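PDB 4XUN: endo-1,4-beta-xylanase C from Paenibacillus barcinonensis, which hydrolyses internal beta-1,4-xylosidic linkages of xylan, the chain here being one of its carbohydrate-binding modules (CBM22), separate from the catalytic domain. Local coordinates for residues Met144-Pro149 with Phe164-Val169; Leu70-Thr75 with Ile130-Glu135. All blocks are in the same frame, centred on the assembly; numbering follows the deposited sequence.

Contact 1: residues Met144-Pro149 with Phe164-Val169; sequences MYAETP and FYVDDV. With CA (calcium ion), chain D.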
ATOM      1  N   MET A 144      -1.376  -5.976   1.310  1.00  8.99           N
ATOM      2  CA  MET A 144      -1.791  -4.572   1.403  1.00  9.76           C
ATOM      3  C   MET A 144      -1.066  -3.784   0.343  1.00  8.55           C
ATOM      4  O   MET A 144       0.079  -4.094   0.026  1.00  8.33           O
ATOM      5  CB  MET A 144      -1.518  -4.011   2.786  1.00 12.96           C
ATOM      6  CG  MET A 144      -0.090  -4.031   3.211  1.00 16.02           C
ATOM      7  SD  MET A 144       0.080  -3.194   4.804  1.00 25.01           S
ATOM      8  CE  MET A 144      -0.580  -1.570   4.279  1.00 15.24           C
ATOM      9  N   TYR A 145      -1.720  -2.777  -0.205  1.00  7.84           N
ATOM     10  CA  TYR A 145      -1.110  -1.933  -1.217  1.00  8.12           C
ATOM     11  C   TYR A 145      -1.712  -0.534  -1.160  1.00  8.09           C
ATOM     12  O   TYR A 145      -2.773  -0.353  -0.583  1.00  8.39           O
ATOM     13  CB  TYR A 145      -1.179  -2.513  -2.621  1.00  8.45           C
ATOM     14  CG  TYR A 145      -2.526  -2.573  -3.260  1.00  9.15           C
ATOM     15  CD1 TYR A 145      -3.404  -3.618  -2.972  1.00  9.22           C
ATOM     16  CD2 TYR A 145      -2.917  -1.633  -4.207  1.00  9.63           C
ATOM     17  CE1 TYR A 145      -4.640  -3.717  -3.564  1.00 11.07           C
ATOM     18  CE2 TYR A 145      -4.156  -1.707  -4.804  1.00 10.80           C
ATOM     19  CZ  TYR A 145      -5.024  -2.749  -4.487  1.00 11.36           C
ATOM     20  OH  TYR A 145      -6.268  -2.874  -5.060  1.00 14.81           O
ATOM     21  N   ALA A 146      -0.959   0.432  -1.689  1.00  7.86           N
ATOM     22  CA  ALA A 146      -1.397   1.818  -1.840  1.00  8.44           C
ATOM     23  C   ALA A 146      -1.505   2.139  -3.330  1.00  9.20           C
ATOM     24  O   ALA A 146      -0.773   1.561  -4.156  1.00  9.71           O
ATOM     25  CB  ALA A 146      -0.406   2.721  -1.176  1.00  8.33           C
ATOM     26  N   GLU A 147      -2.445   3.000  -3.665  1.00 10.56           N
ATOM     27  CA  GLU A 147      -2.717   3.358  -5.053  1.00 12.13           C
ATOM     28  C   GLU A 147      -3.410   4.710  -5.093  1.00 12.48           C
ATOM     29  O   GLU A 147      -3.731   5.268  -4.037  1.00 11.89           O
ATOM     30  CB  GLU A 147      -3.592   2.277  -5.696  1.00 13.28           C
ATOM     31  CG  GLU A 147      -4.974   2.188  -5.037  1.00 14.82           C
ATOM     32  CD  GLU A 147      -5.892   1.160  -5.645  1.00 17.47           C
ATOM     33  OE1 GLU A 147      -5.664   0.691  -6.783  1.00 15.60           O
ATOM     34  OE2 GLU A 147      -6.856   0.834  -4.917  1.00 21.99           O
ATOM     35  N   THR A 148      -3.642   5.224  -6.305  1.00 12.42           N
ATOM     36  CA  THR A 148      -4.519   6.378  -6.480  1.00 13.30           C
ATOM     37  C   THR A 148      -5.875   5.908  -6.991  1.00 14.65           C
ATOM     38  O   THR A 148      -6.014   4.750  -7.386  1.00 15.35           O
ATOM     39  CB  THR A 148      -3.890   7.447  -7.419  1.00 13.21           C
ATOM     40  OG1 THR A 148      -3.424   6.810  -8.619  1.00 13.53           O
ATOM     41  CG2 THR A 148      -2.743   8.100  -6.742  1.00 13.12           C
ATOM     42  N   PRO A 149      -6.910   6.757  -6.894  1.00 16.48           N
ATOM     43  CA  PRO A 149      -8.253   6.265  -7.236  1.00 19.91           C
ATOM     44  C   PRO A 149      -8.363   5.786  -8.661  1.00 21.17           C
ATOM     45  O   PRO A 149      -7.756   6.364  -9.544  1.00 19.30           O
ATOM     46  CB  PRO A 149      -9.123   7.497  -7.013  1.00 19.43           C
ATOM     47  CG  PRO A 149      -8.470   8.152  -5.856  1.00 20.09           C
ATOM     48  CD  PRO A 149      -6.996   8.043  -6.188  1.00 18.89           C
ATOM     49  N   PHE A 164       4.931   8.494  -5.377  1.00 10.95           N
ATOM     50  CA  PHE A 164       4.624   8.765  -3.957  1.00 10.48           C
ATOM     51  C   PHE A 164       5.414   7.845  -3.023  1.00 10.07           C
ATOM     52  O   PHE A 164       5.953   6.818  -3.451  1.00  9.60           O
ATOM     53  CB  PHE A 164       3.121   8.734  -3.688  1.00 10.07           C
ATOM     54  CG  PHE A 164       2.475   7.372  -3.819  1.00 10.23           C
ATOM     55  CD1 PHE A 164       2.494   6.463  -2.759  1.00 10.72           C
ATOM     56  CD2 PHE A 164       1.860   6.999  -4.996  1.00 10.59           C
ATOM     57  CE1 PHE A 164       1.882   5.219  -2.871  1.00 10.40           C
ATOM     58  CE2 PHE A 164       1.270   5.747  -5.128  1.00 10.95           C
ATOM     59  CZ  PHE A 164       1.277   4.855  -4.068  1.00 10.57           C
ATOM     60  N   TYR A 165       5.488   8.248  -1.754  1.00  9.89           N
ATOM     61  CA  TYR A 165       6.243   7.561  -0.720  1.00 10.34           C
ATOM     62  C   TYR A 165       5.277   6.959   0.280  1.00  9.63           C
ATOM     63  O   TYR A 165       4.220   7.559   0.559  1.00  9.36           O
ATOM     64  CB  TYR A 165       7.156   8.526   0.056  1.00 10.73           C
ATOM     65  CG  TYR A 165       8.073   9.335  -0.829  1.00 11.57           C
ATOM     66  CD1 TYR A 165       7.623  10.492  -1.430  1.00 12.46           C
ATOM     67  CD2 TYR A 165       9.359   8.916  -1.095  1.00 12.08           C
ATOM     68  CE1 TYR A 165       8.449  11.226  -2.287  1.00 13.47           C
ATOM     69  CE2 TYR A 165      10.181   9.658  -1.937  1.00 13.14           C
ATOM     70  CZ  TYR A 165       9.706  10.810  -2.526  1.00 13.86           C
ATOM     71  OH  TYR A 165      10.547  11.562  -3.335  1.00 13.46           O
ATOM     72  N   VAL A 166       5.646   5.789   0.807  1.00  9.55           N
ATOM     73  CA  VAL A 166       5.002   5.230   1.996  1.00  9.95           C
ATOM     74  C   VAL A 166       6.051   4.953   3.082  1.00 10.01           C
ATOM     75  O   VAL A 166       7.227   4.685   2.815  1.00 10.63           O
ATOM     76  CB  VAL A 166       4.150   3.964   1.713  1.00 10.42           C
ATOM     77  CG1 VAL A 166       3.076   4.276   0.693  1.00 10.50           C
ATOM     78  CG2 VAL A 166       4.998   2.781   1.253  1.00 10.76           C
ATOM     79  N   ASP A 167       5.602   4.991   4.327  1.00  9.88           N
ATOM     80  CA  ASP A 167       6.469   4.776   5.459  1.00 10.15           C
ATOM     81  C   ASP A 167       5.646   4.330   6.690  1.00 10.03           C
ATOM     82  O   ASP A 167       4.440   4.443   6.691  1.00  9.38           O
ATOM     83  CB  ASP A 167       7.227   6.059   5.774  1.00 11.20           C
ATOM     84  CG  ASP A 167       8.502   5.808   6.585  1.00 11.47           C
ATOM     85  OD1 ASP A 167       8.899   4.634   6.865  1.00 11.99           O
ATOM     86  OD2 ASP A 167       9.158   6.799   6.979  1.00 12.96           O
ATOM     87  N   ASP A 168       6.321   3.769   7.681  1.00 11.13           N
ATOM     88  CA  ASP A 168       5.722   3.410   8.983  1.00 12.67           C
ATOM     89  C   ASP A 168       4.461   2.597   8.769  1.00 11.51           C
ATOM     90  O   ASP A 168       3.400   2.910   9.328  1.00 12.39           O
ATOM     91  CB  ASP A 168       5.463   4.679   9.808  1.00 13.26           C
ATOM     92  CG  ASP A 168       6.735   5.258  10.413  1.00 14.87           C
ATOM     93  OD1 ASP A 168       7.754   4.535  10.444  1.00 13.73           O
ATOM     94  OD2 ASP A 168       6.698   6.455  10.814  1.00 19.10           O
ATOM     95  N   VAL A 169       4.604   1.523   7.999  1.00 11.65           N
ATOM     96  CA  VAL A 169       3.508   0.613   7.731  1.00 11.58           C
ATOM     97  C   VAL A 169       3.419  -0.297   8.950  1.00 12.18           C
ATOM     98  O   VAL A 169       4.441  -0.865   9.395  1.00 14.84           O
ATOM     99  CB  VAL A 169       3.755  -0.227   6.475  1.00 11.06           C
ATOM    100  CG1 VAL A 169       2.577  -1.155   6.223  1.00 12.07           C
ATOM    101  CG2 VAL A 169       4.010   0.659   5.276  1.00 11.44           C
TER
HETATM  102 CA    CA D1101      11.044   5.432   7.841  1.00 12.88          CA
HETATM  103  O   HOH W   1      10.264   5.211   9.983  1.00 14.15           O
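In the core of a beta sandwich, strand 139-147 of one sheet lies across from strand 164-173 of the other, and the side chains of M144 and A146 meet those of V169, V166 and F164 between them. The short strand segments pass 9.3 Å apart with their directions at 147°, too far for backbone pairing, so the gap is bridged mainly by apolar side chains. At one end the M144 and V169 side chains overlap side by side, running opposite ways, M144 SD resting 3.5 Å from V169 CG1, while M144 CE touches the same methyl at 3.7 Å. The methionine reaches this methyl with CG lodged between its backbone N and carbonyl carbon (chi1 60°) and the chain bent at chi3. I78 and F80 of strand 75-83 pack against M144 and V169, respectively. At the other end A146 CB meets the F164 ring obliquely, 3.8 Å from F164 CE1, and also lies 4.2 Å from V166 CG1. The rim of the same ring meets A146 O in its plane, with F164 CZ 3.9 Å from that oxygen, so the phenylalanine packs on the backbone as well as on the methyl. E147 turns away from the interface, and E147 OE2 is hydrogen-bonded to S96 OG. On strand 164-173, D167, next to V166, points away from the sandwich interior and chelates a calcium ion through OD1 and OD2, each 2.5 Å from the metal. The backbone O atoms of D19 and R48, E21 OE2, S46 OG and a water complete the site, and D168 OD1 accepts a hydrogen bond from that water. Apolar residues facing inward and a calcium ligand directed away from the interior on one strand fit the beta-sandwich fold of CBM22 modules.

Contact 2: residues Leu70-Thr75 with Ile130-Glu135; sequences LQKGST and IIVPAE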
ATOM      1  N   LEU A  70      -0.272 -12.893  10.139  1.00 10.13           N
ATOM      2  CA  LEU A  70      -1.566 -12.690  10.784  1.00 10.28           C
ATOM      3  C   LEU A  70      -2.265 -14.001  11.146  1.00 10.45           C
ATOM      4  O   LEU A  70      -2.047 -15.031  10.506  1.00 10.60           O
ATOM      5  CB  LEU A  70      -2.470 -11.901   9.855  1.00 10.64           C
ATOM      6  CG  LEU A  70      -1.861 -10.598   9.322  1.00 10.10           C
ATOM      7  CD1 LEU A  70      -2.845  -9.898   8.412  1.00 10.93           C
ATOM      8  CD2 LEU A  70      -1.440  -9.721  10.487  1.00 10.36           C
ATOM      9  N   GLN A  71      -3.126 -13.943  12.147  1.00 11.67           N
ATOM     10  CA  GLN A  71      -4.014 -15.099  12.434  1.00 13.01           C
ATOM     11  C   GLN A  71      -5.276 -14.998  11.572  1.00 13.45           C
ATOM     12  O   GLN A  71      -5.966 -14.004  11.576  1.00 13.23           O
ATOM     13  CB  GLN A  71      -4.363 -15.147  13.912  1.00 14.29           C
ATOM     14  CG  GLN A  71      -5.239 -16.341  14.254  1.00 16.62           C
ATOM     15  CD  GLN A  71      -5.540 -16.486  15.760  1.00 17.68           C
ATOM     16  OE1 GLN A  71      -5.221 -15.641  16.588  1.00 19.68           O
ATOM     17  NE2 GLN A  71      -6.153 -17.591  16.097  1.00 21.51           N
ATOM     18  N   LYS A  72      -5.555 -16.045  10.814  1.00 13.95           N
ATOM     19  CA  LYS A  72      -6.793 -16.132  10.042  1.00 15.18           C
ATOM     20  C   LYS A  72      -7.994 -16.067  10.985  1.00 15.76           C
ATOM     21  O   LYS A  72      -7.978 -16.625  12.114  1.00 15.78           O
ATOM     22  CB  LYS A  72      -6.763 -17.374   9.156  1.00 14.67           C
ATOM     23  CG  LYS A  72      -5.752 -17.358   8.028  1.00 15.17           C
ATOM     24  CD  LYS A  72      -5.597 -18.701   7.338  1.00 16.98           C
ATOM     25  CE  LYS A  72      -4.477 -18.710   6.315  1.00 17.77           C
ATOM     26  NZ  LYS A  72      -3.952 -20.061   5.962  1.00 20.49           N
ATOM     27  N   GLY A  73      -9.004 -15.310  10.570  1.00 16.19           N
ATOM     28  CA  GLY A  73     -10.215 -15.096  11.365  1.00 17.31           C
ATOM     29  C   GLY A  73     -10.223 -13.835  12.210  1.00 18.38           C
ATOM     30  O   GLY A  73     -11.260 -13.457  12.757  1.00 24.52           O
ATOM     31  N   SER A  74      -9.078 -13.182  12.341  1.00 16.65           N
ATOM     32  CA  SER A  74      -8.919 -12.144  13.339  1.00 16.96           C
ATOM     33  C   SER A  74      -9.262 -10.799  12.707  1.00 15.69           C
ATOM     34  O   SER A  74      -9.372 -10.681  11.493  1.00 16.21           O
ATOM     35  CB  SER A  74      -7.511 -12.152  13.888  1.00 16.41           C
ATOM     36  OG  SER A  74      -6.553 -11.816  12.902  1.00 16.52           O
ATOM     37  N   THR A  75      -9.426  -9.799  13.554  1.00 15.51           N
ATOM     38  CA  THR A  75      -9.571  -8.417  13.133  1.00 14.62           C
ATOM     39  C   THR A  75      -8.295  -7.711  13.553  1.00 14.04           C
ATOM     40  O   THR A  75      -7.864  -7.823  14.699  1.00 13.15           O
ATOM     41  CB  THR A  75     -10.807  -7.733  13.740  1.00 15.32           C
ATOM     42  OG1 THR A  75     -11.970  -8.408  13.268  1.00 16.65           O
ATOM     43  CG2 THR A  75     -10.908  -6.288  13.282  1.00 14.78           C
ATOM     44  N   ILE A 130      -9.275  -4.067   9.581  1.00 11.42           N
ATOM     45  CA  ILE A 130      -9.616  -5.039   8.540  1.00 11.93           C
ATOM     46  C   ILE A 130      -9.817  -6.441   9.127  1.00 11.10           C
ATOM     47  O   ILE A 130      -9.279  -6.768  10.182  1.00 12.21           O
ATOM     48  CB  ILE A 130      -8.562  -5.135   7.431  1.00 12.49           C
ATOM     49  CG1 ILE A 130      -7.221  -5.544   7.980  1.00 13.07           C
ATOM     50  CG2 ILE A 130      -8.464  -3.804   6.696  1.00 12.75           C
ATOM     51  CD1 ILE A 130      -6.486  -6.498   7.080  1.00 16.73           C
ATOM     52  N   ILE A 131     -10.548  -7.264   8.383  1.00 11.26           N
ATOM     53  CA  ILE A 131     -10.811  -8.633   8.770  1.00 11.87           C
ATOM     54  C   ILE A 131      -9.901  -9.571   7.979  1.00 11.02           C
ATOM     55  O   ILE A 131      -9.778  -9.413   6.757  1.00 10.29           O
ATOM     56  CB  ILE A 131     -12.305  -8.953   8.525  1.00 14.21           C
ATOM     57  CG1 ILE A 131     -13.118  -8.349   9.676  1.00 16.28           C
ATOM     58  CG2 ILE A 131     -12.539 -10.457   8.376  1.00 15.39           C
ATOM     59  CD1 ILE A 131     -14.508  -7.972   9.290  1.00 18.01           C
ATOM     60  N   VAL A 132      -9.267 -10.529   8.656  1.00  9.96           N
ATOM     61  CA  VAL A 132      -8.476 -11.567   8.025  1.00 10.25           C
ATOM     62  C   VAL A 132      -9.388 -12.792   7.863  1.00  9.95           C
ATOM     63  O   VAL A 132      -9.899 -13.293   8.858  1.00 11.36           O
ATOM     64  CB  VAL A 132      -7.220 -11.963   8.852  1.00 10.14           C
ATOM     65  CG1 VAL A 132      -6.354 -12.923   8.065  1.00 10.81           C
ATOM     66  CG2 VAL A 132      -6.423 -10.726   9.298  1.00 10.51           C
ATOM     67  N   PRO A 133      -9.664 -13.218   6.617  1.00 10.38           N
ATOM     68  CA  PRO A 133     -10.607 -14.330   6.438  1.00 10.52           C
ATOM     69  C   PRO A 133     -10.129 -15.618   7.093  1.00 10.28           C
ATOM     70  O   PRO A 133      -8.922 -15.826   7.253  1.00 10.15           O
ATOM     71  CB  PRO A 133     -10.690 -14.514   4.925  1.00 10.62           C
ATOM     72  CG  PRO A 133     -10.238 -13.187   4.374  1.00 11.12           C
ATOM     73  CD  PRO A 133      -9.329 -12.535   5.373  1.00 10.90           C
ATOM     74  N   ALA A 134     -11.081 -16.465   7.480  1.00 11.04           N
ATOM     75  CA  ALA A 134     -10.775 -17.707   8.229  1.00  9.91           C
ATOM     76  C   ALA A 134     -10.087 -18.740   7.333  1.00 10.05           C
ATOM     77  O   ALA A 134     -10.211 -18.745   6.101  1.00  9.14           O
ATOM     78  CB  ALA A 134     -12.075 -18.304   8.816  1.00 10.75           C
ATOM     79  N   GLU A 135      -9.399 -19.670   7.974  1.00  9.96           N
ATOM     80  CA  GLU A 135      -8.783 -20.781   7.258  1.00 10.87           C
ATOM     81  C   GLU A 135      -9.728 -21.489   6.295  1.00 10.42           C
ATOM     82  O   GLU A 135      -9.318 -21.835   5.175  1.00  9.03           O
ATOM     83  CB  GLU A 135      -8.236 -21.784   8.324  1.00 11.72           C
ATOM     84  CG  GLU A 135      -7.634 -23.066   7.749  1.00 13.10           C
ATOM     85  CD  GLU A 135      -6.364 -22.888   6.928  1.00 13.73           C
ATOM     86  OE1 GLU A 135      -6.126 -23.678   6.029  1.00 16.72           O
ATOM     87  OE2 GLU A 135      -5.599 -21.992   7.200  1.00 14.90           O
TER
HETATM   88  O   HOH W   2      -6.578 -21.199   4.141  1.00 13.17           O
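The backbone carbonyl of Q71, packed 3.6 Å from V132 CB through its oxygen, is gripped by S74: the hydroxyl OG donates to Q71 O at 2.6 Å, in the carbonyl plane on a lone pair, and S74 N adds a weak bond that closes the type II turn Q71-S74. With OG held between its backbone N and carbonyl carbon (chi1 65°), the serine can reach back over its own turn. Across the contact, V132 N donates almost straight to S74 O at 2.8 Å, and G73 N returns a bond to V132 O, meeting it from above the carbonyl plane. The valine's two methyls are divided, CG1 lying against K72 CA and CG2 3.8 Å from L70 CD1. Further out, the extended K72 chain runs past P133 O to E135, where K72 NZ forms a salt bridge to E135 OE2 at 2.8 Å on the syn side of the carboxylate, 25° out of its plane. With an alanine here, E135 is likely to lose its charged mate and be left freer to turn. G73, at positive phi (95°) in the third place of the turn, and S74 together oppose V132, as in a classic G1 beta bulge joined to a type II turn, here leading into the non-hydrogen-bonded antiparallel pair T75 and I131.

How the contacts relate
The two contacts come in series along the chain: contact 2 is complete by E135, before contact 1 begins at M144, strand 139-147 following directly on strand 124-131. Their centres lie about 21 Å apart, and their nearest atoms, about 7 Å apart, do not touch. Both reach the six-stranded sheet, where strand 75-83 pairs with 124-131 on one side and with 164-173 on the other, so the strand entered from contact 2 runs beside the one that carries F164-V169. Contact 1 joins the two sheets face to face in the interior of the carbohydrate-binding module, whereas contact 2 ties the loop before strand 75-83 to the end of strand 124-131 at its edge.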